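Local coordinates for protein inositol polyphosphate multikinase alpha (Arabidopsis thaliana, PDB 4FRF) that phosphorylates inositol phosphates with broad substrate specificity, using ATP to convert inositol 1,4,5-trisphosphate into inositol 1,3,4,5,6-pentakisphosphate, at residues M86-M90 with S208-L212; R122-F126 with P139-R145; L156-V160 with L212-E216. One frame throughout, in Å; residues are numbered along the deposited sequence.

Contact 1. Residues M86-M90 with S208-L212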
ATOM      1  N   MET A  86      18.306 -10.485  -8.688  1.00 92.41           N
ATOM      2  CA  MET A  86      16.983 -10.153  -9.275  1.00 92.11           C
ATOM      3  C   MET A  86      16.529  -8.730  -8.984  1.00 90.69           C
ATOM      4  O   MET A  86      16.622  -8.263  -7.856  1.00 88.58           O
ATOM      5  CB  MET A  86      15.896 -11.126  -8.813  1.00 89.80           C
ATOM      6  CG  MET A  86      14.507 -10.770  -9.361  1.00 90.55           C
ATOM      7  SD  MET A  86      13.143 -11.575  -8.495  1.00 92.28           S
ATOM      8  CE  MET A  86      12.942 -13.032  -9.510  1.00 94.97           C
ATOM      9  N   ASP A  87      15.979  -8.067  -9.991  1.00 92.21           N
ATOM     10  CA  ASP A  87      15.542  -6.699  -9.812  1.00 93.62           C
ATOM     11  C   ASP A  87      14.049  -6.494 -10.094  1.00 93.45           C
ATOM     12  O   ASP A  87      13.576  -6.693 -11.224  1.00 94.76           O
ATOM     13  CB  ASP A  87      16.402  -5.731 -10.617  1.00 96.91           C
ATOM     14  CG  ASP A  87      16.022  -5.687 -12.082  1.00102.73           C
ATOM     15  OD1 ASP A  87      16.256  -6.689 -12.795  1.00106.71           O
ATOM     16  OD2 ASP A  87      15.532  -4.626 -12.534  1.00108.46           O
ATOM     17  N   VAL A  88      13.326  -6.077  -9.046  1.00 91.60           N
ATOM     18  CA  VAL A  88      11.886  -5.921  -9.079  1.00 90.12           C
ATOM     19  C   VAL A  88      11.464  -4.460  -9.020  1.00 91.03           C
ATOM     20  O   VAL A  88      11.928  -3.703  -8.168  1.00 90.72           O
ATOM     21  CB  VAL A  88      11.276  -6.629  -7.916  1.00 87.29           C
ATOM     22  CG1 VAL A  88       9.784  -6.802  -8.129  1.00 84.84           C
ATOM     23  CG2 VAL A  88      11.966  -7.961  -7.737  1.00 87.69           C
ATOM     24  N   LYS A  89      10.570  -4.079  -9.928  1.00 93.02           N
ATOM     25  CA  LYS A  89      10.016  -2.734  -9.978  1.00 94.53           C
ATOM     26  C   LYS A  89       8.885  -2.606  -8.976  1.00 93.48           C
ATOM     27  O   LYS A  89       7.807  -3.184  -9.157  1.00 93.72           O
ATOM     28  CB  LYS A  89       9.488  -2.456 -11.373  1.00 96.68           C
ATOM     29  CG  LYS A  89       9.779  -1.072 -11.878  1.00101.25           C
ATOM     30  CD  LYS A  89      10.400  -1.132 -13.277  1.00106.79           C
ATOM     31  CE  LYS A  89      10.954   0.217 -13.693  1.00110.37           C
ATOM     32  NZ  LYS A  89      11.688   0.129 -14.981  1.00113.69           N
ATOM     33  N   MET A  90       9.141  -1.883  -7.894  1.00 93.52           N
ATOM     34  CA  MET A  90       8.152  -1.696  -6.847  1.00 91.50           C
ATOM     35  C   MET A  90       7.187  -0.596  -7.195  1.00 92.94           C
ATOM     36  O   MET A  90       7.591   0.503  -7.584  1.00 94.20           O
ATOM     37  CB  MET A  90       8.835  -1.373  -5.542  1.00 90.15           C
ATOM     38  CG  MET A  90       9.404  -2.579  -4.888  1.00 91.72           C
ATOM     39  SD  MET A  90       8.074  -3.614  -4.288  1.00 96.37           S
ATOM     40  CE  MET A  90       8.894  -5.190  -4.199  1.00 97.57           C
ATOM     41  N   SER A 208       9.009   5.220  -9.143  1.00 96.12           N
ATOM     42  CA  SER A 208       9.529   4.492 -10.315  1.00 97.36           C
ATOM     43  C   SER A 208      10.903   3.884 -10.051  1.00 96.63           C
ATOM     44  O   SER A 208      11.879   4.230 -10.699  1.00 99.52           O
ATOM     45  CB  SER A 208       9.571   5.421 -11.527  1.00100.15           C
ATOM     46  OG  SER A 208       9.692   4.669 -12.711  1.00105.49           O
ATOM     47  N   CYS A 209      10.934   2.886  -9.181  1.00 93.45           N
ATOM     48  CA  CYS A 209      12.115   2.586  -8.406  1.00 93.26           C
ATOM     49  C   CYS A 209      12.100   1.083  -8.018  1.00 90.28           C
ATOM     50  O   CYS A 209      11.042   0.508  -7.822  1.00 87.60           O
ATOM     51  CB  CYS A 209      12.102   3.515  -7.184  1.00 92.21           C
ATOM     52  SG  CYS A 209      13.259   3.197  -5.860  1.00 96.81           S
ATOM     53  N   SER A 210      13.262   0.427  -8.049  1.00 90.81           N
ATOM     54  CA  SER A 210      13.308  -1.047  -7.981  1.00 88.61           C
ATOM     55  C   SER A 210      13.925  -1.572  -6.697  1.00 86.92           C
ATOM     56  O   SER A 210      14.795  -0.940  -6.115  1.00 88.31           O
ATOM     57  CB  SER A 210      14.081  -1.625  -9.180  1.00 91.08           C
ATOM     58  OG  SER A 210      13.545  -1.183 -10.423  1.00 92.93           O
ATOM     59  N   ILE A 211      13.504  -2.759  -6.287  1.00 84.70           N
ATOM     60  CA  ILE A 211      14.211  -3.486  -5.260  1.00 84.71           C
ATOM     61  C   ILE A 211      15.160  -4.481  -5.897  1.00 87.63           C
ATOM     62  O   ILE A 211      14.819  -5.117  -6.890  1.00 88.86           O
ATOM     63  CB  ILE A 211      13.277  -4.254  -4.376  1.00 81.76           C
ATOM     64  CG1 ILE A 211      12.719  -3.343  -3.294  1.00 82.88           C
ATOM     65  CG2 ILE A 211      14.007  -5.400  -3.726  1.00 81.58           C
ATOM     66  CD1 ILE A 211      11.828  -4.061  -2.306  1.00 81.76           C
ATOM     67  N   LEU A 212      16.336  -4.645  -5.293  1.00 88.68           N
ATOM     68  CA  LEU A 212      17.311  -5.598  -5.760  1.00 90.06           C
ATOM     69  C   LEU A 212      17.605  -6.645  -4.710  1.00 89.14           C
ATOM     70  O   LEU A 212      18.025  -6.317  -3.604  1.00 89.61           O
ATOM     71  CB  LEU A 212      18.597  -4.884  -6.119  1.00 93.64           C
ATOM     72  CG  LEU A 212      19.637  -5.743  -6.839  1.00 96.79           C
ATOM     73  CD1 LEU A 212      20.536  -4.877  -7.684  1.00 97.96           C
ATOM     74  CD2 LEU A 212      20.451  -6.548  -5.840  1.00100.76           C
TER

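Contact 2. Residues R122-F126 with P139-R145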
ATOM      1  N   ARG A 122       6.671  -5.883 -10.062  1.00 82.41           N
ATOM      2  CA  ARG A 122       7.017  -6.370 -11.404  1.00 84.14           C
ATOM      3  C   ARG A 122       8.475  -6.869 -11.505  1.00 85.02           C
ATOM      4  O   ARG A 122       9.410  -6.062 -11.562  1.00 85.81           O
ATOM      5  CB  ARG A 122       6.806  -5.255 -12.424  1.00 85.64           C
ATOM      6  CG  ARG A 122       6.536  -5.733 -13.831  1.00 88.88           C
ATOM      7  CD  ARG A 122       6.898  -4.671 -14.891  1.00 91.33           C
ATOM      8  NE  ARG A 122       6.608  -3.300 -14.474  1.00 91.42           N
ATOM      9  CZ  ARG A 122       6.635  -2.244 -15.290  1.00 98.93           C
ATOM     10  NH1 ARG A 122       6.915  -2.394 -16.579  1.00105.45           N
ATOM     11  NH2 ARG A 122       6.374  -1.035 -14.824  1.00102.34           N
ATOM     12  N   ILE A 123       8.662  -8.185 -11.587  1.00 83.96           N
ATOM     13  CA  ILE A 123       9.993  -8.742 -11.811  1.00 83.88           C
ATOM     14  C   ILE A 123      10.539  -8.278 -13.168  1.00 87.16           C
ATOM     15  O   ILE A 123       9.930  -8.528 -14.209  1.00 89.16           O
ATOM     16  CB  ILE A 123       9.967 -10.252 -11.759  1.00 83.61           C
ATOM     17  CG1 ILE A 123       9.507 -10.711 -10.391  1.00 77.91           C
ATOM     18  CG2 ILE A 123      11.322 -10.796 -12.040  1.00 85.06           C
ATOM     19  CD1 ILE A 123       9.169 -12.152 -10.335  1.00 77.42           C
ATOM     20  N   SER A 124      11.648  -7.538 -13.134  1.00 87.71           N
ATOM     21  CA  SER A 124      12.155  -6.828 -14.316  1.00 90.46           C
ATOM     22  C   SER A 124      13.267  -7.622 -14.955  1.00 92.91           C
ATOM     23  O   SER A 124      13.626  -7.409 -16.123  1.00 96.06           O
ATOM     24  CB  SER A 124      12.697  -5.452 -13.928  1.00 90.00           C
ATOM     25  OG  SER A 124      11.656  -4.513 -13.746  1.00 92.65           O
ATOM     26  N   GLY A 125      13.863  -8.490 -14.157  1.00 90.99           N
ATOM     27  CA  GLY A 125      14.943  -9.292 -14.605  1.00 92.13           C
ATOM     28  C   GLY A 125      15.564 -10.008 -13.443  1.00 91.21           C
ATOM     29  O   GLY A 125      15.419  -9.592 -12.289  1.00 87.83           O
ATOM     30  N   PHE A 126      16.233 -11.111 -13.757  1.00 93.82           N
ATOM     31  CA  PHE A 126      17.034 -11.831 -12.809  1.00 93.98           C
ATOM     32  C   PHE A 126      18.089 -12.573 -13.573  1.00 97.73           C
ATOM     33  O   PHE A 126      18.042 -12.615 -14.803  1.00100.61           O
ATOM     34  CB  PHE A 126      16.175 -12.810 -12.011  1.00 92.75           C
ATOM     35  CG  PHE A 126      15.548 -13.901 -12.843  1.00 95.76           C
ATOM     36  CD1 PHE A 126      16.171 -15.119 -12.987  1.00 98.49           C
ATOM     37  CD2 PHE A 126      14.291 -13.738 -13.392  1.00 97.47           C
ATOM     38  CE1 PHE A 126      15.580 -16.132 -13.708  1.00100.78           C
ATOM     39  CE2 PHE A 126      13.704 -14.755 -14.122  1.00 99.67           C
ATOM     40  CZ  PHE A 126      14.360 -15.947 -14.283  1.00100.23           C
ATOM     41  N   PRO A 139      17.065 -14.584 -18.451  1.00105.81           N
ATOM     42  CA  PRO A 139      16.139 -14.450 -19.549  1.00107.82           C
ATOM     43  C   PRO A 139      16.004 -13.000 -19.983  1.00108.79           C
ATOM     44  O   PRO A 139      16.097 -12.095 -19.143  1.00106.37           O
ATOM     45  CB  PRO A 139      14.831 -14.935 -18.939  1.00105.36           C
ATOM     46  CG  PRO A 139      14.991 -14.707 -17.416  1.00100.57           C
ATOM     47  CD  PRO A 139      16.405 -14.334 -17.153  1.00101.49           C
ATOM     48  N   GLU A 140      15.784 -12.788 -21.283  1.00113.03           N
ATOM     49  CA  GLU A 140      15.538 -11.461 -21.833  1.00115.61           C
ATOM     50  C   GLU A 140      14.562 -10.664 -20.967  1.00113.56           C
ATOM     51  O   GLU A 140      13.656 -11.231 -20.339  1.00112.06           O
ATOM     52  CB  GLU A 140      15.001 -11.579 -23.255  1.00118.71           C
ATOM     53  CG  GLU A 140      14.175 -10.393 -23.715  1.00121.38           C
ATOM     54  CD  GLU A 140      13.836 -10.453 -25.199  1.00129.19           C
ATOM     55  OE1 GLU A 140      13.988 -11.542 -25.803  1.00132.54           O
ATOM     56  OE2 GLU A 140      13.436  -9.405 -25.766  1.00130.07           O
ATOM     57  N   ARG A 141      14.737  -9.346 -20.951  1.00115.07           N
ATOM     58  CA  ARG A 141      13.946  -8.465 -20.089  1.00112.41           C
ATOM     59  C   ARG A 141      12.489  -8.288 -20.573  1.00113.31           C
ATOM     60  O   ARG A 141      11.553  -8.299 -19.762  1.00110.24           O
ATOM     61  CB  ARG A 141      14.644  -7.107 -19.930  1.00112.61           C
ATOM     62  CG  ARG A 141      15.931  -7.165 -19.105  1.00111.92           C
ATOM     63  CD  ARG A 141      16.550  -5.773 -18.893  1.00113.58           C
ATOM     64  NE  ARG A 141      16.119  -5.151 -17.635  1.00113.35           N
ATOM     65  CZ  ARG A 141      16.399  -5.631 -16.419  1.00111.89           C
ATOM     66  NH1 ARG A 141      17.097  -6.754 -16.293  1.00114.59           N
ATOM     67  NH2 ARG A 141      15.959  -5.004 -15.330  1.00106.78           N
ATOM     68  N   LYS A 142      12.306  -8.123 -21.889  1.00117.73           N
ATOM     69  CA  LYS A 142      10.959  -8.034 -22.487  1.00119.02           C
ATOM     70  C   LYS A 142      10.077  -9.199 -22.043  1.00117.64           C
ATOM     71  O   LYS A 142       8.958  -9.002 -21.582  1.00115.84           O
ATOM     72  CB  LYS A 142      11.042  -8.017 -24.019  1.00123.87           C
ATOM     73  CG  LYS A 142      11.347  -6.654 -24.636  1.00127.77           C
ATOM     74  CD  LYS A 142      10.080  -5.822 -24.810  1.00131.50           C
ATOM     75  CE  LYS A 142      10.326  -4.583 -25.683  1.00136.03           C
ATOM     76  NZ  LYS A 142      10.605  -4.937 -27.116  1.00140.16           N
ATOM     77  N   LEU A 143      10.604 -10.412 -22.172  1.00119.34           N
ATOM     78  CA  LEU A 143       9.858 -11.627 -21.872  1.00118.80           C
ATOM     79  C   LEU A 143       9.177 -11.600 -20.506  1.00114.69           C
ATOM     80  O   LEU A 143       8.047 -12.081 -20.361  1.00114.18           O
ATOM     81  CB  LEU A 143      10.769 -12.842 -21.956  1.00120.85           C
ATOM     82  CG  LEU A 143      10.044 -14.176 -22.059  1.00122.63           C
ATOM     83  CD1 LEU A 143       9.491 -14.359 -23.475  1.00127.15           C
ATOM     84  CD2 LEU A 143      10.973 -15.319 -21.671  1.00123.86           C
ATOM     85  N   LEU A 144       9.873 -11.076 -19.502  1.00112.01           N
ATOM     86  CA  LEU A 144       9.315 -11.008 -18.145  1.00108.59           C
ATOM     87  C   LEU A 144       8.154  -9.981 -17.998  1.00107.80           C
ATOM     88  O   LEU A 144       7.365 -10.052 -17.046  1.00104.30           O
ATOM     89  CB  LEU A 144      10.418 -10.743 -17.116  1.00105.88           C
ATOM     90  CG  LEU A 144      11.513 -11.807 -16.982  1.00105.77           C
ATOM     91  CD1 LEU A 144      12.636 -11.322 -16.078  1.00100.82           C
ATOM     92  CD2 LEU A 144      10.947 -13.125 -16.470  1.00103.17           C
ATOM     93  N   ARG A 145       8.048  -9.054 -18.957  1.00110.81           N
ATOM     94  CA  ARG A 145       6.936  -8.099 -18.995  1.00111.54           C
ATOM     95  C   ARG A 145       5.601  -8.815 -19.198  1.00111.76           C
ATOM     96  O   ARG A 145       4.541  -8.297 -18.831  1.00110.89           O
ATOM     97  CB  ARG A 145       7.151  -7.025 -20.088  1.00114.69           C
ATOM     98  CG  ARG A 145       7.550  -5.622 -19.547  1.00117.50           C
ATOM     99  CD  ARG A 145       8.400  -4.828 -20.580  1.00129.38           C
ATOM    100  NE  ARG A 145       8.681  -3.431 -20.175  1.00135.02           N
ATOM    101  CZ  ARG A 145       9.528  -3.063 -19.200  1.00135.41           C
ATOM    102  NH1 ARG A 145      10.125  -3.977 -18.437  1.00135.54           N
ATOM    103  NH2 ARG A 145       9.749  -1.769 -18.959  1.00134.03           N
TER

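Contact 3. Residues L156-V160 with L212-E216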
ATOM      1  N   LEU A 156       9.667 -16.241  -8.788  1.00 87.05           N
ATOM      2  CA  LEU A 156      10.192 -15.946  -7.461  1.00 84.98           C
ATOM      3  C   LEU A 156      10.647 -17.196  -6.766  1.00 85.67           C
ATOM      4  O   LEU A 156      11.349 -17.133  -5.767  1.00 85.17           O
ATOM      5  CB  LEU A 156       9.148 -15.246  -6.610  1.00 82.49           C
ATOM      6  CG  LEU A 156       9.039 -13.744  -6.832  1.00 82.39           C
ATOM      7  CD1 LEU A 156       7.855 -13.214  -6.079  1.00 83.04           C
ATOM      8  CD2 LEU A 156      10.291 -13.062  -6.366  1.00 84.83           C
ATOM      9  N   ARG A 157      10.220 -18.338  -7.279  1.00 87.81           N
ATOM     10  CA  ARG A 157      10.608 -19.609  -6.704  1.00 90.02           C
ATOM     11  C   ARG A 157      11.785 -20.198  -7.475  1.00 92.98           C
ATOM     12  O   ARG A 157      12.659 -20.846  -6.898  1.00 93.88           O
ATOM     13  CB  ARG A 157       9.430 -20.576  -6.699  1.00 90.66           C
ATOM     14  CG  ARG A 157       9.630 -21.761  -5.778  1.00 95.18           C
ATOM     15  CD  ARG A 157       8.533 -22.774  -5.952  1.00100.42           C
ATOM     16  NE  ARG A 157       7.221 -22.161  -5.809  1.00100.04           N
ATOM     17  CZ  ARG A 157       6.522 -22.162  -4.680  1.00101.12           C
ATOM     18  NH1 ARG A 157       7.016 -22.757  -3.595  1.00100.03           N
ATOM     19  NH2 ARG A 157       5.324 -21.576  -4.638  1.00100.40           N
ATOM     20  N   LYS A 158      11.797 -19.969  -8.783  1.00 94.51           N
ATOM     21  CA  LYS A 158      12.952 -20.288  -9.583  1.00 97.84           C
ATOM     22  C   LYS A 158      14.156 -19.610  -8.961  1.00 97.49           C
ATOM     23  O   LYS A 158      15.190 -20.243  -8.716  1.00 99.22           O
ATOM     24  CB  LYS A 158      12.763 -19.777 -11.007  1.00 99.45           C
ATOM     25  CG  LYS A 158      12.012 -20.716 -11.934  1.00102.38           C
ATOM     26  CD  LYS A 158      11.788 -20.048 -13.286  1.00104.97           C
ATOM     27  CE  LYS A 158      11.402 -21.049 -14.357  1.00109.54           C
ATOM     28  NZ  LYS A 158      11.023 -20.355 -15.621  1.00111.97           N
ATOM     29  N   PHE A 159      13.986 -18.332  -8.636  1.00 95.13           N
ATOM     30  CA  PHE A 159      15.079 -17.505  -8.143  1.00 94.81           C
ATOM     31  C   PHE A 159      15.827 -18.135  -6.959  1.00 95.13           C
ATOM     32  O   PHE A 159      16.961 -17.754  -6.666  1.00 95.80           O
ATOM     33  CB  PHE A 159      14.564 -16.113  -7.774  1.00 92.05           C
ATOM     34  CG  PHE A 159      15.629 -15.195  -7.268  1.00 92.28           C
ATOM     35  CD1 PHE A 159      16.486 -14.567  -8.143  1.00 93.91           C
ATOM     36  CD2 PHE A 159      15.776 -14.962  -5.908  1.00 92.03           C
ATOM     37  CE1 PHE A 159      17.499 -13.740  -7.674  1.00 95.83           C
ATOM     38  CE2 PHE A 159      16.786 -14.137  -5.434  1.00 92.25           C
ATOM     39  CZ  PHE A 159      17.646 -13.525  -6.319  1.00 94.39           C
ATOM     40  N   VAL A 160      15.197 -19.100  -6.291  1.00 94.59           N
ATOM     41  CA  VAL A 160      15.818 -19.764  -5.146  1.00 95.42           C
ATOM     42  C   VAL A 160      15.923 -21.272  -5.324  1.00 98.35           C
ATOM     43  O   VAL A 160      15.839 -22.024  -4.350  1.00 97.82           O
ATOM     44  CB  VAL A 160      15.078 -19.461  -3.826  1.00 92.70           C
ATOM     45  CG1 VAL A 160      15.468 -18.089  -3.306  1.00 91.98           C
ATOM     46  CG2 VAL A 160      13.568 -19.574  -4.009  1.00 90.49           C
ATOM     47  N   LEU A 212      16.336  -4.645  -5.293  1.00 88.68           N
ATOM     48  CA  LEU A 212      17.311  -5.598  -5.760  1.00 90.06           C
ATOM     49  C   LEU A 212      17.605  -6.645  -4.710  1.00 89.14           C
ATOM     50  O   LEU A 212      18.025  -6.317  -3.604  1.00 89.61           O
ATOM     51  CB  LEU A 212      18.597  -4.884  -6.119  1.00 93.64           C
ATOM     52  CG  LEU A 212      19.637  -5.743  -6.839  1.00 96.79           C
ATOM     53  CD1 LEU A 212      20.536  -4.877  -7.684  1.00 97.96           C
ATOM     54  CD2 LEU A 212      20.451  -6.548  -5.840  1.00100.76           C
ATOM     55  N   MET A 213      17.416  -7.913  -5.073  1.00 88.48           N
ATOM     56  CA  MET A 213      17.839  -9.036  -4.232  1.00 86.97           C
ATOM     57  C   MET A 213      19.102  -9.670  -4.808  1.00 89.17           C
ATOM     58  O   MET A 213      19.313  -9.665  -6.025  1.00 90.22           O
ATOM     59  CB  MET A 213      16.731 -10.083  -4.124  1.00 84.86           C
ATOM     60  CG  MET A 213      15.361  -9.511  -3.721  1.00 84.07           C
ATOM     61  SD  MET A 213      14.070 -10.763  -3.426  1.00 82.28           S
ATOM     62  CE  MET A 213      13.707 -11.278  -5.114  1.00 83.13           C
ATOM     63  N   VAL A 214      19.954 -10.183  -3.929  1.00 89.08           N
ATOM     64  CA  VAL A 214      21.143 -10.911  -4.357  1.00 91.95           C
ATOM     65  C   VAL A 214      21.597 -11.888  -3.288  1.00 92.04           C
ATOM     66  O   VAL A 214      21.254 -11.734  -2.113  1.00 90.08           O
ATOM     67  CB  VAL A 214      22.323  -9.957  -4.739  1.00 94.50           C
ATOM     68  CG1 VAL A 214      22.582  -8.939  -3.653  1.00 93.20           C
ATOM     69  CG2 VAL A 214      23.564 -10.754  -4.993  1.00 98.13           C
ATOM     70  N   TYR A 215      22.333 -12.917  -3.705  1.00 94.25           N
ATOM     71  CA  TYR A 215      22.903 -13.865  -2.750  1.00 95.51           C
ATOM     72  C   TYR A 215      24.079 -14.699  -3.296  1.00 99.40           C
ATOM     73  O   TYR A 215      24.414 -14.626  -4.480  1.00101.96           O
ATOM     74  CB  TYR A 215      21.812 -14.752  -2.132  1.00 92.83           C
ATOM     75  CG  TYR A 215      21.184 -15.760  -3.070  1.00 92.85           C
ATOM     76  CD1 TYR A 215      21.707 -17.052  -3.181  1.00 93.70           C
ATOM     77  CD2 TYR A 215      19.995 -15.466  -3.748  1.00 90.78           C
ATOM     78  CE1 TYR A 215      21.105 -18.003  -3.986  1.00 92.79           C
ATOM     79  CE2 TYR A 215      19.388 -16.413  -4.566  1.00 91.05           C
ATOM     80  CZ  TYR A 215      19.958 -17.680  -4.685  1.00 91.91           C
ATOM     81  OH  TYR A 215      19.364 -18.633  -5.478  1.00 91.44           O
ATOM     82  N   GLU A 216      24.722 -15.452  -2.401  1.00100.45           N
ATOM     83  CA  GLU A 216      25.960 -16.151  -2.725  1.00104.57           C
ATOM     84  C   GLU A 216      25.694 -17.614  -3.051  1.00105.30           C
ATOM     85  O   GLU A 216      25.239 -18.369  -2.203  1.00103.67           O
ATOM     86  CB  GLU A 216      26.932 -16.078  -1.523  1.00106.86           C
ATOM     87  CG  GLU A 216      28.384 -16.570  -1.948  1.00111.64           C
ATOM     88  CD  GLU A 216      29.035 -15.487  -2.910  1.00116.03           C
ATOM     89  OE1 GLU A 216      29.304 -14.378  -2.537  1.00116.43           O
ATOM     90  OE2 GLU A 216      29.202 -15.815  -4.076  1.00120.23           O
TER

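Contact 1. Residues M86-M90 with S208-L212
Two groups of the neighbouring strand meet the carbonyl oxygen of Ile-211. Val-88 N donates a nearly straight hydrogen bond to Ile-211 O at 2.8 Å. Asp-87 CA adds a CA-H...O contact to Ile-211 O at 3.4 Å. The return bond, Ile-211 N to Val-88 O at 2.6 Å, makes Val-88 and Ile-211 an antiparallel hydrogen-bonded pair. The flanking pairs, Asp-87 with Leu-212 and Lys-89 with Ser-210, are non-hydrogen-bonded. The axes of the short strand segments run at 144°, antiparallel with the twist expected of a sheet.

On the face of Val-88 and Ile-211, the bend at chi2 (-70°) turns the Met-90 thioether back across the Ile-211 side chain and puts Met-90 CE 3.7 Å from Ile-211 CD1. Phe-258 and Leu-255 of helix 249-265 pack on this apolar face. The other face is more polar: Lys-89 CG passes Ser-210 OG at 4.0 Å, while the Asp-87 carboxylate forms a salt bridge with Arg-141.

Asp-87 and Lys-89 fit the P-x-x-x-D-x-K-x-G signature of inositol phosphate kinases, which in relatives contributes to the active site. The chemistry therefore divides in two: backbone bonds and buried methyl groups fix the strand pair, and the polar signature side chains extend from its opposite face.

Contact 2. Residues R122-F126 with P139-R145
Pro-139 lies over one face of the Phe-126 ring: its CD is 3.9 Å from the centroid of the Phe-126 ring and 12° off the ring normal, a CH-pi contact. At the edge of the same ring, Leu-144 CD2 meets Phe-126 CE2 at 4.0 Å. With an alanine in place of Phe-126, Pro-139 and Leu-144 would probably lose the aromatic surface they pack on, leaving a gap between the strand and the 139-145 segment. The second methyl of Leu-144, CD1, rests on the backbone at Gly-125 CA, 3.4 Å away.

Arg-141 turns the flat face of its guanidinium onto Ser-124 O, which sits 3.3 Å above the guanidinium plane and over its centre. This is no hydrogen bond; Arg-141 NH2 instead forms a salt bridge with Asp-87. Nearby, Arg-122 NH1 lies over the Arg-145 guanidinium, the two planes 52° apart, and Arg-122 pairs with Asp-111.

Behind these contacts, the classic beta bulge of Ser-124 and Gly-125 opposite Asp-87 of strand 83-90 shapes the backbone on which Leu-144 CD1 and the Arg-141 guanidinium rest. Trp-137 meets Phe-126 edge-to-face. Asp-111 and Asp-87 probably offset the charge of Arg-122 and Arg-141, whereas the Phe-126 end is held by apolar packing.

Contact 3. Residues L156-V160 with L212-E216
The Phe-159 ring is covered on both faces. Tyr-215 approaches one of them with its edge in an offset edge-to-face stack, the ring centroids of Phe-159 and Tyr-215 being 5.4 Å apart and their planes at 87°. The closest ring atoms of this pair are Phe-159 CE2 and Tyr-215 CE2, at 3.6 Å. Over the opposite face of Phe-159 lies Met-213 CE, and the side chain of Met-86 from strand 83-90 packs there too.

Phe-159 also offers its backbone to the same tyrosine. Its carbonyl oxygen lies at the edge of the Tyr-215 ring, in the ring plane, and Tyr-215 OH donates a hydrogen bond to Phe-159 O at 2.8 Å. The donor is tilted 17° from the carbonyl plane. One residue is thus gripped twice by one tyrosine, through ring face and carbonyl, which should restrict rotation of the phenol and satisfies its buried hydroxyl. Beside this bond, Val-160 CA lies 3.7 Å from Tyr-215 OH.

The Met-213 chain starts out beside its backbone N and bends at chi3 (-74°), bringing CE within 4.1 Å of Leu-156 CD2. Nearer its root, Met-213 CB stands 4.2 Å from Phe-159 CZ. Leu-156 and Met-213 both touch Phe-258 of helix 249-265, which extends the apolar layer.

Met-213 and Tyr-215, two positions apart on strand 209-216, direct their CB atoms toward 156-160, whereas Val-214 between them points away. Through this aromatic and methionine layer the end of helix 149-158 and the loop after it cover one face of the antiparallel sheet, in the catalytic domain of the inositol polyphosphate kinase family, which is grouped with the protein kinases.

All three contacts build on one antiparallel sheet, in which strand 83-90 lies between 121-130 and 209-216. Contact 1 pairs two of these strands about 3 Å from the chain centre. The centres of contacts 2 and 3 are about 11 and 13 Å from that of contact 1, and 14 Å from each other. Both segments of contact 2 lie in the sequence between the two strands of contact 1, ahead of the first segment of contact 3; contacts 1 and 3 share Leu-212. Ile-123 packs on Leu-156. One sheet thus carries the signature strand 83-90 at its middle, with the 139-145 segment and the end of helix 149-158 packed on its neighbouring strands.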